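Local coordinates for protein halotolerant alpha-type carbonic anhydrase (dCA II) (Dunaliella salina, PDB 1Y7W) that probably catalyses the reversible hydration of carbon dioxide to bicarbonate as a zinc-dependent alpha-type carbonic anhydrase that tolerates high salt, at residues I56-L61 and H138-I143; N79-Q84 and V213-L218; T89-K94 and T104-A109. All blocks are in the same frame, centred on the assembly; numbering follows the deposited sequence. Where two conformers were deposited one is given.

Interaction 1: residues I56-L61 and H138-I143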
ATOM      1  N   ILE A  56       1.082  15.254   0.347  1.00 22.51           N
ATOM      2  CA  ILE A  56      -0.327  15.577   0.219  1.00 22.68           C
ATOM      3  C   ILE A  56      -0.512  16.863   1.064  1.00 24.87           C
ATOM      4  O   ILE A  56      -0.491  16.817   2.283  1.00 23.30           O
ATOM      5  CB  ILE A  56      -1.236  14.469   0.825  1.00 21.92           C
ATOM      6  CG1 ILE A  56      -0.887  13.074   0.271  1.00 23.07           C
ATOM      7  CG2 ILE A  56      -2.722  14.777   0.529  1.00 20.16           C
ATOM      8  CD1 ILE A  56      -1.066  12.975  -1.198  1.00 23.04           C
ATOM      9  N   ASN A  57      -0.678  17.989   0.384  1.00 25.70           N
ATOM     10  CA  ASN A  57      -0.863  19.274   1.042  1.00 27.60           C
ATOM     11  C   ASN A  57      -2.363  19.467   1.076  1.00 28.04           C
ATOM     12  O   ASN A  57      -2.995  19.801   0.063  1.00 27.17           O
ATOM     13  CB  ASN A  57      -0.176  20.359   0.205  1.00 30.09           C
ATOM     14  CG  ASN A  57      -0.261  21.715   0.839  1.00 31.40           C
ATOM     15  OD1 ASN A  57      -1.289  22.092   1.340  1.00 33.17           O
ATOM     16  ND2 ASN A  57       0.829  22.466   0.790  1.00 35.04           N
ATOM     17  N   THR A  58      -2.945  19.269   2.240  1.00 28.81           N
ATOM     18  CA  THR A  58      -4.382  19.356   2.326  1.00 31.36           C
ATOM     19  C   THR A  58      -4.988  20.718   1.988  1.00 32.86           C
ATOM     20  O   THR A  58      -6.144  20.772   1.595  1.00 33.46           O
ATOM     21  CB  THR A  58      -4.886  18.851   3.687  1.00 31.83           C
ATOM     22  OG1 THR A  58      -4.218  19.549   4.739  1.00 34.67           O
ATOM     23  CG2 THR A  58      -4.590  17.374   3.815  1.00 30.08           C
ATOM     24  N   ASN A  59      -4.221  21.800   2.084  1.00 33.97           N
ATOM     25  CA  ASN A  59      -4.790  23.091   1.701  1.00 36.22           C
ATOM     26  C   ASN A  59      -4.825  23.314   0.186  1.00 34.37           C
ATOM     27  O   ASN A  59      -5.448  24.253  -0.284  1.00 33.43           O
ATOM     28  CB  ASN A  59      -4.071  24.229   2.403  1.00 39.76           C
ATOM     29  CG  ASN A  59      -4.777  24.606   3.670  1.00 44.38           C
ATOM     30  OD1 ASN A  59      -4.631  23.939   4.705  1.00 45.78           O
ATOM     31  ND2 ASN A  59      -5.615  25.655   3.590  1.00 47.26           N
ATOM     32  N   GLN A  60      -4.152  22.437  -0.569  1.00 32.28           N
ATOM     33  CA  GLN A  60      -4.154  22.508  -2.020  1.00 30.44           C
ATOM     34  C   GLN A  60      -5.001  21.467  -2.705  1.00 28.50           C
ATOM     35  O   GLN A  60      -4.961  21.375  -3.934  1.00 27.86           O
ATOM     36  CB  GLN A  60      -2.755  22.390  -2.558  1.00 31.91           C
ATOM     37  CG  GLN A  60      -1.837  23.361  -1.880  1.00 36.64           C
ATOM     38  CD  GLN A  60      -1.377  24.454  -2.814  1.00 40.82           C
ATOM     39  OE1 GLN A  60      -0.214  24.926  -2.711  1.00 43.84           O
ATOM     40  NE2 GLN A  60      -2.276  24.896  -3.727  1.00 41.16           N
ATOM     41  N   LEU A  61      -5.780  20.695  -1.974  1.00 26.86           N
ATOM     42  CA  LEU A  61      -6.599  19.661  -2.642  1.00 26.45           C
ATOM     43  C   LEU A  61      -7.732  20.323  -3.458  1.00 26.32           C
ATOM     44  O   LEU A  61      -8.372  21.278  -2.986  1.00 26.21           O
ATOM     45  CB  LEU A  61      -7.188  18.696  -1.597  1.00 23.65           C
ATOM     46  CG  LEU A  61      -6.095  17.999  -0.762  1.00 26.13           C
ATOM     47  CD1 LEU A  61      -6.734  17.075   0.309  1.00 24.82           C
ATOM     48  CD2 LEU A  61      -5.202  17.199  -1.701  1.00 24.13           C
ATOM     49  N   HIS A 138       4.169   8.312   1.338  1.00 14.96           N
ATOM     50  CA  HIS A 138       3.544   9.640   1.205  1.00 16.90           C
ATOM     51  C   HIS A 138       3.746  10.429   2.509  1.00 16.99           C
ATOM     52  O   HIS A 138       4.004   9.814   3.554  1.00 17.00           O
ATOM     53  CB  HIS A 138       2.029   9.568   1.004  1.00 15.26           C
ATOM     54  CG  HIS A 138       1.646   8.999  -0.318  1.00 16.87           C
ATOM     55  ND1 HIS A 138       1.601   7.633  -0.546  1.00 15.75           N
ATOM     56  CD2 HIS A 138       1.381   9.600  -1.508  1.00 16.70           C
ATOM     57  CE1 HIS A 138       1.330   7.422  -1.826  1.00 15.41           C
ATOM     58  NE2 HIS A 138       1.197   8.589  -2.430  1.00 16.83           N
ATOM     59  N   THR A 139       3.692  11.762   2.402  1.00 17.01           N
ATOM     60  CA  THR A 139       3.711  12.620   3.586  1.00 17.91           C
ATOM     61  C   THR A 139       2.402  13.417   3.481  1.00 19.76           C
ATOM     62  O   THR A 139       1.824  13.524   2.390  1.00 19.45           O
ATOM     63  CB  THR A 139       4.913  13.614   3.623  1.00 18.61           C
ATOM     64  OG1 THR A 139       4.991  14.341   2.398  1.00 19.94           O
ATOM     65  CG2 THR A 139       6.212  12.892   3.909  1.00 17.25           C
ATOM     66  N   ILE A 140       1.910  13.946   4.612  1.00 19.27           N
ATOM     67  CA  ILE A 140       0.699  14.754   4.668  1.00 21.07           C
ATOM     68  C   ILE A 140       1.159  16.069   5.325  1.00 22.32           C
ATOM     69  O   ILE A 140       1.681  16.078   6.450  1.00 20.80           O
ATOM     70  CB  ILE A 140      -0.412  14.074   5.519  1.00 20.93           C
ATOM     71  CG1 ILE A 140      -0.763  12.698   4.905  1.00 22.27           C
ATOM     72  CG2 ILE A 140      -1.683  14.904   5.457  1.00 22.37           C
ATOM     73  CD1 ILE A 140      -1.851  11.938   5.729  1.00 21.12           C
ATOM     74  N   ASN A 141       0.978  17.158   4.594  1.00 22.32           N
ATOM     75  CA  ASN A 141       1.484  18.464   5.004  1.00 24.25           C
ATOM     76  C   ASN A 141       2.956  18.397   5.437  1.00 24.33           C
ATOM     77  O   ASN A 141       3.384  19.015   6.416  1.00 24.63           O
ATOM     78  CB  ASN A 141       0.547  19.088   6.061  1.00 24.24           C
ATOM     79  CG  ASN A 141      -0.833  19.245   5.515  1.00 24.32           C
ATOM     80  OD1 ASN A 141      -0.991  19.759   4.423  1.00 28.01           O
ATOM     81  ND2 ASN A 141      -1.833  18.760   6.229  1.00 26.59           N
ATOM     82  N   GLY A 142       3.769  17.669   4.664  1.00 22.09           N
ATOM     83  CA  GLY A 142       5.189  17.563   4.994  1.00 23.69           C
ATOM     84  C   GLY A 142       5.599  16.624   6.113  1.00 22.59           C
ATOM     85  O   GLY A 142       6.777  16.518   6.430  1.00 24.19           O
ATOM     86  N   ILE A 143       4.627  15.962   6.734  1.00 20.87           N
ATOM     87  CA  ILE A 143       4.900  15.062   7.841  1.00 21.27           C
ATOM     88  C   ILE A 143       4.849  13.591   7.460  1.00 19.91           C
ATOM     89  O   ILE A 143       3.911  13.210   6.777  1.00 19.00           O
ATOM     90  CB  ILE A 143       3.833  15.306   8.917  1.00 22.33           C
ATOM     91  CG1 ILE A 143       3.905  16.764   9.349  1.00 23.15           C
ATOM     92  CG2 ILE A 143       3.944  14.314  10.100  1.00 20.80           C
ATOM     93  CD1 ILE A 143       5.242  17.128   9.837  1.00 28.24           C
TER
HETATM   94  O   HOH W   1      -2.101  22.334   3.739  1.00 46.96           O

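Interaction 2: residues N79-Q84 and V213-L218. With NA (sodium ion), chain C.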
ATOM      1  N   ASN A  79     -15.895  -1.149   2.375  1.00 19.24           N
ATOM      2  CA  ASN A  79     -16.417  -0.327   3.468  1.00 21.25           C
ATOM      3  C   ASN A  79     -17.708  -0.818   4.119  1.00 22.24           C
ATOM      4  O   ASN A  79     -18.484  -0.024   4.650  1.00 23.44           O
ATOM      5  CB  ASN A  79     -16.587   1.132   2.980  1.00 23.29           C
ATOM      6  CG  ASN A  79     -16.710   2.114   4.117  1.00 24.70           C
ATOM      7  OD1 ASN A  79     -16.041   1.996   5.125  1.00 28.00           O
ATOM      8  ND2 ASN A  79     -17.571   3.111   3.951  1.00 28.99           N
ATOM      9  N   VAL A  80     -17.934  -2.117   4.033  1.00 21.61           N
ATOM     10  CA  VAL A  80     -19.081  -2.764   4.666  1.00 21.76           C
ATOM     11  C   VAL A  80     -18.479  -3.870   5.533  1.00 20.36           C
ATOM     12  O   VAL A  80     -17.654  -4.674   5.048  1.00 19.48           O
ATOM     13  CB  VAL A  80     -20.090  -3.371   3.599  1.00 21.76           C
ATOM     14  CG1 VAL A  80     -21.256  -4.126   4.311  1.00 21.98           C
ATOM     15  CG2 VAL A  80     -20.669  -2.257   2.755  1.00 23.86           C
ATOM     16  N   ASP A  81     -18.859  -3.858   6.820  1.00 21.04           N
ATOM     17  CA  ASP A  81     -18.416  -4.856   7.821  1.00 22.25           C
ATOM     18  C   ASP A  81     -18.367  -6.207   7.121  1.00 21.60           C
ATOM     19  O   ASP A  81     -19.365  -6.654   6.533  1.00 21.66           O
ATOM     20  CB  ASP A  81     -19.452  -4.925   8.942  1.00 25.69           C
ATOM     21  CG  ASP A  81     -19.041  -5.846  10.103  1.00 27.23           C
ATOM     22  OD1 ASP A  81     -18.269  -6.777   9.962  1.00 22.85           O
ATOM     23  OD2 ASP A  81     -19.565  -5.621  11.193  1.00 32.01           O
ATOM     24  N   GLY A  82     -17.207  -6.859   7.187  1.00 20.13           N
ATOM     25  CA  GLY A  82     -17.030  -8.157   6.554  1.00 20.15           C
ATOM     26  C   GLY A  82     -18.025  -9.233   7.008  1.00 20.99           C
ATOM     27  O   GLY A  82     -18.254 -10.172   6.276  1.00 22.83           O
ATOM     28  N   ALA A  83     -18.630  -9.071   8.183  1.00 21.37           N
ATOM     29  CA  ALA A  83     -19.637 -10.039   8.697  1.00 24.09           C
ATOM     30  C   ALA A  83     -20.951  -9.952   7.901  1.00 24.50           C
ATOM     31  O   ALA A  83     -21.797 -10.868   7.968  1.00 25.88           O
ATOM     32  CB  ALA A  83     -19.933  -9.755  10.184  1.00 24.37           C
ATOM     33  N   GLN A  84     -21.115  -8.850   7.159  1.00 25.16           N
ATOM     34  CA  GLN A  84     -22.289  -8.568   6.361  1.00 26.79           C
ATOM     35  C   GLN A  84     -22.215  -9.228   5.033  1.00 26.96           C
ATOM     36  O   GLN A  84     -21.132  -9.529   4.514  1.00 24.16           O
ATOM     37  CB  GLN A  84     -22.470  -7.069   6.091  1.00 31.65           C
ATOM     38  CG  GLN A  84     -22.718  -6.185   7.326  1.00 37.64           C
ATOM     39  CD  GLN A  84     -23.950  -6.570   8.084  1.00 41.04           C
ATOM     40  OE1 GLN A  84     -23.894  -7.344   9.043  1.00 42.89           O
ATOM     41  NE2 GLN A  84     -25.088  -6.031   7.658  1.00 43.19           N
ATOM     42  N   VAL A 213     -11.951  -6.317   6.162  1.00 19.43           N
ATOM     43  CA  VAL A 213     -11.385  -5.094   5.595  1.00 19.26           C
ATOM     44  C   VAL A 213     -11.862  -3.836   6.263  1.00 20.38           C
ATOM     45  O   VAL A 213     -11.057  -2.984   6.695  1.00 18.56           O
ATOM     46  CB  VAL A 213     -11.636  -5.014   4.069  1.00 17.59           C
ATOM     47  CG1 VAL A 213     -11.006  -3.699   3.498  1.00 18.77           C
ATOM     48  CG2 VAL A 213     -10.953  -6.168   3.391  1.00 19.96           C
ATOM     49  N   LYS A 214     -13.179  -3.716   6.380  1.00 21.08           N
ATOM     50  CA  LYS A 214     -13.749  -2.521   6.952  1.00 21.80           C
ATOM     51  C   LYS A 214     -13.391  -2.281   8.414  1.00 23.39           C
ATOM     52  O   LYS A 214     -13.070  -1.137   8.820  1.00 21.74           O
ATOM     53  CB  LYS A 214     -15.269  -2.567   6.759  1.00 23.78           C
ATOM     54  CG  LYS A 214     -16.074  -1.589   7.617  1.00 26.26           C
ATOM     55  CD  LYS A 214     -15.861  -0.169   7.152  1.00 32.13           C
ATOM     56  CE  LYS A 214     -17.095   0.701   7.455  1.00 36.27           C
ATOM     57  NZ  LYS A 214     -17.152   0.926   8.927  1.00 38.11           N
ATOM     58  N   THR A 215     -13.447  -3.334   9.222  1.00 20.88           N
ATOM     59  CA  THR A 215     -13.155  -3.122  10.635  1.00 23.07           C
ATOM     60  C   THR A 215     -11.676  -3.167  11.002  1.00 22.26           C
ATOM     61  O   THR A 215     -11.251  -2.521  11.957  1.00 24.86           O
ATOM     62  CB  THR A 215     -13.950  -4.155  11.549  1.00 23.66           C
ATOM     63  OG1 THR A 215     -13.409  -5.478  11.376  1.00 23.80           O
ATOM     64  CG2 THR A 215     -15.442  -4.167  11.150  1.00 22.23           C
ATOM     65  N   GLN A 216     -10.886  -3.890  10.230  1.00 21.30           N
ATOM     66  CA  GLN A 216      -9.499  -3.999  10.592  1.00 21.91           C
ATOM     67  C   GLN A 216      -8.501  -3.116   9.849  1.00 21.37           C
ATOM     68  O   GLN A 216      -7.457  -2.804  10.408  1.00 21.77           O
ATOM     69  CB  GLN A 216      -9.061  -5.460  10.473  1.00 22.06           C
ATOM     70  CG  GLN A 216      -9.797  -6.322  11.520  1.00 24.20           C
ATOM     71  CD  GLN A 216      -9.344  -7.760  11.467  1.00 26.74           C
ATOM     72  OE1 GLN A 216      -9.707  -8.498  10.550  1.00 26.35           O
ATOM     73  NE2 GLN A 216      -8.519  -8.170  12.457  1.00 24.59           N
ATOM     74  N   LEU A 217      -8.829  -2.746   8.604  1.00 21.97           N
ATOM     75  CA  LEU A 217      -7.913  -1.975   7.767  1.00 20.40           C
ATOM     76  C   LEU A 217      -8.334  -0.543   7.468  1.00 21.43           C
ATOM     77  O   LEU A 217      -7.540   0.356   7.671  1.00 21.94           O
ATOM     78  CB  LEU A 217      -7.639  -2.737   6.469  1.00 20.31           C
ATOM     79  CG  LEU A 217      -7.149  -4.196   6.544  1.00 20.12           C
ATOM     80  CD1 LEU A 217      -7.027  -4.709   5.142  1.00 18.58           C
ATOM     81  CD2 LEU A 217      -5.810  -4.358   7.312  1.00 18.50           C
ATOM     82  N   LEU A 218      -9.573  -0.305   7.025  1.00 20.93           N
ATOM     83  CA  LEU A 218      -9.953   1.067   6.706  1.00 21.48           C
ATOM     84  C   LEU A 218      -9.948   1.927   7.942  1.00 22.12           C
ATOM     85  O   LEU A 218     -10.339   1.469   9.026  1.00 22.62           O
ATOM     86  CB  LEU A 218     -11.334   1.141   6.064  1.00 22.99           C
ATOM     87  CG  LEU A 218     -11.522   0.476   4.710  1.00 23.75           C
ATOM     88  CD1 LEU A 218     -12.784   1.123   4.084  1.00 23.83           C
ATOM     89  CD2 LEU A 218     -10.337   0.741   3.781  1.00 25.89           C
TER
HETATM   90 NA    NA C 281     -19.101 -10.734   4.196  1.00 23.25          NA
HETATM   91  O   HOH W   2     -15.022  -5.444   4.894  1.00 20.48           O
HETATM   92  O   HOH W   3     -19.911 -11.487   2.226  1.00 35.45           O
HETATM   93  O   HOH W   4     -17.320 -11.995   3.979  1.00 29.96           O

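Interaction 3: residues T89-K94 and T104-A109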
ATOM      1  N   THR A  89     -14.449  -9.981   3.273  1.00 20.35           N
ATOM      2  CA  THR A  89     -13.513 -10.559   4.246  1.00 18.46           C
ATOM      3  C   THR A  89     -12.414 -11.185   3.423  1.00 19.13           C
ATOM      4  O   THR A  89     -12.684 -11.974   2.530  1.00 19.69           O
ATOM      5  CB  THR A  89     -14.142 -11.665   5.094  1.00 21.00           C
ATOM      6  OG1 THR A  89     -15.213 -11.090   5.866  1.00 19.75           O
ATOM      7  CG2 THR A  89     -13.034 -12.258   6.046  1.00 21.30           C
ATOM      8  N   LEU A  90     -11.157 -10.848   3.714  1.00 18.39           N
ATOM      9  CA  LEU A  90     -10.025 -11.426   2.989  1.00 19.67           C
ATOM     10  C   LEU A  90      -9.864 -12.818   3.601  1.00 20.23           C
ATOM     11  O   LEU A  90      -9.604 -12.955   4.787  1.00 20.79           O
ATOM     12  CB  LEU A  90      -8.780 -10.574   3.247  1.00 19.31           C
ATOM     13  CG  LEU A  90      -8.964  -9.117   2.784  1.00 19.82           C
ATOM     14  CD1 LEU A  90      -7.618  -8.440   2.933  1.00 20.41           C
ATOM     15  CD2 LEU A  90      -9.439  -9.043   1.334  1.00 20.17           C
ATOM     16  N   THR A  91      -9.996 -13.836   2.764  0.50 21.12           N
ATOM     17  CA  THR A  91      -9.940 -15.204   3.251  0.50 21.40           C
ATOM     18  C   THR A  91      -8.711 -16.001   2.794  0.50 22.33           C
ATOM     19  O   THR A  91      -8.110 -15.682   1.768  0.50 23.26           O
ATOM     20  CB  THR A  91     -11.237 -15.947   2.832  0.50 20.41           C
ATOM     21  OG1 THR A  91     -11.158 -16.270   1.450  0.50 19.96           O
ATOM     22  CG2 THR A  91     -12.455 -15.083   3.083  0.50 16.10           C
ATOM     23  N   ASN A  92      -8.347 -17.036   3.568  1.00 23.70           N
ATOM     24  CA  ASN A  92      -7.175 -17.865   3.245  1.00 25.40           C
ATOM     25  C   ASN A  92      -5.969 -16.862   3.163  1.00 23.45           C
ATOM     26  O   ASN A  92      -5.147 -16.908   2.248  1.00 22.56           O
ATOM     27  CB  ASN A  92      -7.371 -18.614   1.909  1.00 29.02           C
ATOM     28  CG  ASN A  92      -6.186 -19.522   1.551  1.00 36.91           C
ATOM     29  OD1 ASN A  92      -5.390 -19.912   2.424  1.00 39.93           O
ATOM     30  ND2 ASN A  92      -6.069 -19.887   0.260  1.00 38.89           N
ATOM     31  N   ALA A  93      -5.945 -15.934   4.110  1.00 22.19           N
ATOM     32  CA  ALA A  93      -4.897 -14.928   4.162  1.00 21.64           C
ATOM     33  C   ALA A  93      -3.531 -15.568   4.542  1.00 22.52           C
ATOM     34  O   ALA A  93      -3.470 -16.562   5.269  1.00 19.26           O
ATOM     35  CB  ALA A  93      -5.288 -13.858   5.184  1.00 21.35           C
ATOM     36  N   LYS A  94      -2.453 -15.011   3.993  1.00 22.71           N
ATOM     37  CA  LYS A  94      -1.083 -15.486   4.223  1.00 23.74           C
ATOM     38  C   LYS A  94      -0.142 -14.243   4.279  1.00 24.37           C
ATOM     39  O   LYS A  94      -0.408 -13.208   3.651  1.00 23.85           O
ATOM     40  CB  LYS A  94      -0.670 -16.392   3.080  1.00 26.71           C
ATOM     41  CG  LYS A  94      -1.603 -17.607   2.969  1.00 30.05           C
ATOM     42  CD  LYS A  94      -1.260 -18.491   1.799  1.00 33.60           C
ATOM     43  CE  LYS A  94      -2.143 -19.761   1.931  1.00 40.29           C
ATOM     44  NZ  LYS A  94      -1.907 -20.801   0.855  1.00 44.88           N
ATOM     45  N   THR A 104      -1.302 -11.873   1.220  1.00 17.99           N
ATOM     46  CA  THR A 104      -2.046 -12.312   0.039  1.00 18.84           C
ATOM     47  C   THR A 104      -3.281 -13.074   0.556  1.00 19.21           C
ATOM     48  O   THR A 104      -3.391 -13.409   1.754  1.00 19.15           O
ATOM     49  CB  THR A 104      -1.182 -13.252  -0.864  1.00 19.39           C
ATOM     50  OG1 THR A 104      -0.536 -14.230  -0.032  1.00 23.08           O
ATOM     51  CG2 THR A 104      -0.073 -12.444  -1.618  1.00 19.46           C
ATOM     52  N   PHE A 105      -4.227 -13.370  -0.331  1.00 19.81           N
ATOM     53  CA  PHE A 105      -5.451 -13.998   0.120  1.00 20.03           C
ATOM     54  C   PHE A 105      -6.237 -14.441  -1.121  1.00 22.00           C
ATOM     55  O   PHE A 105      -5.826 -14.181  -2.235  1.00 21.04           O
ATOM     56  CB  PHE A 105      -6.260 -12.955   0.940  1.00 18.63           C
ATOM     57  CG  PHE A 105      -6.172 -11.524   0.384  1.00 19.81           C
ATOM     58  CD1 PHE A 105      -6.798 -11.172  -0.803  1.00 18.68           C
ATOM     59  CD2 PHE A 105      -5.303 -10.574   0.995  1.00 17.71           C
ATOM     60  CE1 PHE A 105      -6.552  -9.870  -1.408  1.00 19.44           C
ATOM     61  CE2 PHE A 105      -5.055  -9.318   0.428  1.00 17.38           C
ATOM     62  CZ  PHE A 105      -5.684  -8.963  -0.782  1.00 16.85           C
ATOM     63  N   ASP A 106      -7.341 -15.145  -0.913  1.00 24.03           N
ATOM     64  CA  ASP A 106      -8.139 -15.546  -2.050  1.00 25.43           C
ATOM     65  C   ASP A 106      -8.676 -14.269  -2.715  1.00 25.70           C
ATOM     66  O   ASP A 106      -9.060 -13.327  -2.019  1.00 24.32           O
ATOM     67  CB  ASP A 106      -9.293 -16.397  -1.558  1.00 27.01           C
ATOM     68  CG  ASP A 106      -8.855 -17.768  -1.115  1.00 29.27           C
ATOM     69  OD1 ASP A 106      -9.601 -18.375  -0.321  1.00 30.72           O
ATOM     70  OD2 ASP A 106      -7.782 -18.219  -1.554  1.00 29.21           O
ATOM     71  N   GLN A 107      -8.695 -14.213  -4.036  1.00 28.18           N
ATOM     72  CA  GLN A 107      -9.214 -12.995  -4.691  1.00 30.30           C
ATOM     73  C   GLN A 107     -10.685 -12.755  -4.443  1.00 29.23           C
ATOM     74  O   GLN A 107     -11.520 -13.641  -4.701  1.00 27.90           O
ATOM     75  CB  GLN A 107      -9.010 -13.056  -6.189  1.00 34.26           C
ATOM     76  CG  GLN A 107      -7.828 -12.247  -6.665  1.00 39.99           C
ATOM     77  CD  GLN A 107      -7.563 -12.449  -8.169  1.00 42.70           C
ATOM     78  OE1 GLN A 107      -6.390 -12.464  -8.607  1.00 44.20           O
ATOM     79  NE2 GLN A 107      -8.655 -12.602  -8.967  1.00 41.37           N
ATOM     80  N   PRO A 108     -11.038 -11.578  -3.905  1.00 27.73           N
ATOM     81  CA  PRO A 108     -12.450 -11.287  -3.663  1.00 26.98           C
ATOM     82  C   PRO A 108     -13.174 -11.278  -5.038  1.00 27.96           C
ATOM     83  O   PRO A 108     -12.608 -10.898  -6.052  1.00 26.77           O
ATOM     84  CB  PRO A 108     -12.436  -9.880  -3.029  1.00 26.54           C
ATOM     85  CG  PRO A 108     -11.132  -9.812  -2.362  1.00 26.91           C
ATOM     86  CD  PRO A 108     -10.176 -10.536  -3.324  1.00 27.56           C
ATOM     87  N   ALA A 109     -14.444 -11.658  -5.058  1.00 29.76           N
ATOM     88  CA  ALA A 109     -15.157 -11.690  -6.339  1.00 31.29           C
ATOM     89  C   ALA A 109     -16.543 -11.065  -6.278  1.00 31.68           C
ATOM     90  O   ALA A 109     -17.273 -11.075  -7.287  1.00 35.08           O
ATOM     91  CB  ALA A 109     -15.253 -13.177  -6.885  1.00 30.83           C
TER
HETATM   92  O   HOH W   5     -10.686 -13.238   0.096  1.00 23.19           O
HETATM   93  O   HOH W   6      -4.960 -17.475  -1.106  1.00 47.05           O

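Interaction 1: residues I56-L61 and H138-I143
Two backbone hydrogen bonds through Ile-56 join it to residues 139-141, in a short parallel pairing with Ile-140. Ile-56 N gives its proton to Thr-139 O at 2.8 Å, and Ile-56 O takes the N-H of Asn-141, also at 2.8 Å and nearly straight (174°). A CA-H...O contact from Ile-140 CA to Ile-56 O, 3.4 Å long, adds a second, softer donor to that carbonyl.

Beyond the pairing, one side chain continues the bonding. The amide of Asn-141 meets the backbone N-H and the hydroxyl of Thr-58: OD1 accepts from Thr-58 N at 3.0 Å, and ND2 donates to Thr-58 OG1 at 2.9 Å, with the hydroxyl lying in the amide plane. An asparagine suits the place because its short amide offers an acceptor and a donor together; the N-H on OD1 sets which way round the amide sits, and the hydroxyl fits it. With chi1 at -59°, CG stands beside the backbone N of Asn-141, which brings the amide over to Thr-58. A water bonded to Asn-141 OD1, Asn-57 OD1 and Asn-59 N bridges the outer side. Asn-141 also starts the inner positions of a type I' turn from Ile-140 to Ile-143, whose left-handed backbone asparagine and glycine accept readily.

Apolar contacts are looser. Ile-56 CB lies 4.5 Å from Ile-140 CG1 on the same face of the pairing, Ile-56 CD1 comes obliquely to the ring of His-138, and Thr-58 CG2 meets Ile-140 CG2.

The ring of His-138 is held by Tyr-227 and Glu-148, with Trp-242 edge-to-face to it, while Asp-55 bonds Thr-139 OG1 and Gly-142 N. His-138 and Ile-140 both rest on Met-172 of strand 166-175, so this two-stranded pairing packs against the large central sheet.

Interaction 2: residues N79-Q84 and V213-L218
Lys-214 lays the aliphatic part of its side chain along the backbone of residues 79-81. Its CB sits 3.6 Å from Val-80 O and its CG 3.7 Å from Asp-81 N, so the methylenes, more than the ammonium, make the contact. CG stands anti to the backbone N (chi1 164°), and bends at chi2 and chi4 carry the chain past Asn-79. A long, flexible lysine suits this partly exposed place, since its carbons can follow the loop while its ammonium is carried on past Asn-79. Cutting it back to an alanine would keep CB by Val-80 O but is likely to strip the cover from Asp-81 N and open a gap beside Asn-79. On one side of Lys-214, Leu-218 CD1 approaches Asn-79 CB at 4.0 Å; on the other, the methyl CG2 of Thr-215 meets Asp-81 OD1 at 4.0 Å. A water accepts from Lys-214 N and donates to Val-80 O, linking the first turn of the helix to the loop.

Asp-81 helps hold the loop's shape: its OD1 takes the N-H of Ala-83 at 2.9 Å in an Asx turn, inside a type I beta turn from Asp-81 to Gln-84. That N-H meets OD1 from above the carboxylate plane.

Further out, the turn presents carbonyls to a sodium ion: Gly-82 O at 2.3 Å and Gln-84 O, joined by Gly-87 O and two waters. Across the contact, Val-213 O accepts from Leu-217 N as in an alpha helix and from Leu-218 N in a wider pi-type turn, and Arg-249 bonds the carbonyls of Thr-215, Leu-217 and Leu-218.

Interaction 3: residues T89-K94 and T104-A109
Leu-90 and Phe-105 meet methyl to ring face. CD1 of Leu-90 stands over one face of the Phe-105 ring, 4.0 Å from its centroid and offset toward the rim, in a CH-pi contact. CD2 of the same leucine lies near CD1 and CE1 of the ring and reaches Pro-108 CG at 4.1 Å. The branched leucine thus gives CD1 to the ring face and sets CD2 against both the ring and Pro-108. Phe-105 puts CG between its backbone N and carbonyl carbon (chi1 37°), an uncommon setting for an aromatic, and it turns the ring back over Leu-90. CB of Phe-105 packs on Ala-93, where a small residue leaves room.

On the exposed side the carboxylate of Asp-106 crosses both Thr-91 and Asn-92 at about a right angle. Its OD2 accepts the N-H of Asn-92 ND2 at 3.0 Å, on the syn side but 31° out of the carboxylate plane, and the amide and carboxylate planes are 62° apart. An aspartate fits because it offers this acceptor to the amide. A bond from Thr-91 OG1 to its OD1 is weak and doubtful, since Thr-91 was modelled in two conformers. Asn-92, in a left-handed backbone conformation that asparagine takes readily, has CG anti to its N, which carries the amide to the carboxylate.

Backbone bonds complete the join. Asp-106 N donates nearly straight to Thr-91 O at 2.8 Å, and Lys-94 and Thr-104 form a hydrogen-bonded antiparallel pair through both N-H groups. Water also bridges Thr-91 N to Asp-106 O.

Beneath this join, the Phe-105 ring packs on Pro-126 and Phe-129 of strand 120-133, and Leu-90 also touches Phe-129. Leu-90 makes backbone bonds with Ile-211 of strand 211-212, Ala-93 does so with Ile-208, and Asn-92 N bonds Asn-210 OD1.

Following the chain from the N terminus, residues 56-61 come first: interaction 1 closes a loop when 138-143 returns to them, 77 residues on. Before that, 79-84 begins interaction 2, the longer loop, which closes only at 213-218, so interactions 1 and 2 cross along the chain. Interaction 3, whose segments 89-94 and 104-109 are 10 residues apart, is nested inside both loops. In space interactions 2 and 3 are neighbours, touching where Val-213 CG2 packs on Leu-90 CG, whereas interaction 1 lies on the opposite side of the chain's centre from interaction 3. Together they tie peripheral loops and short strands to helix 213-217 and the central sheet.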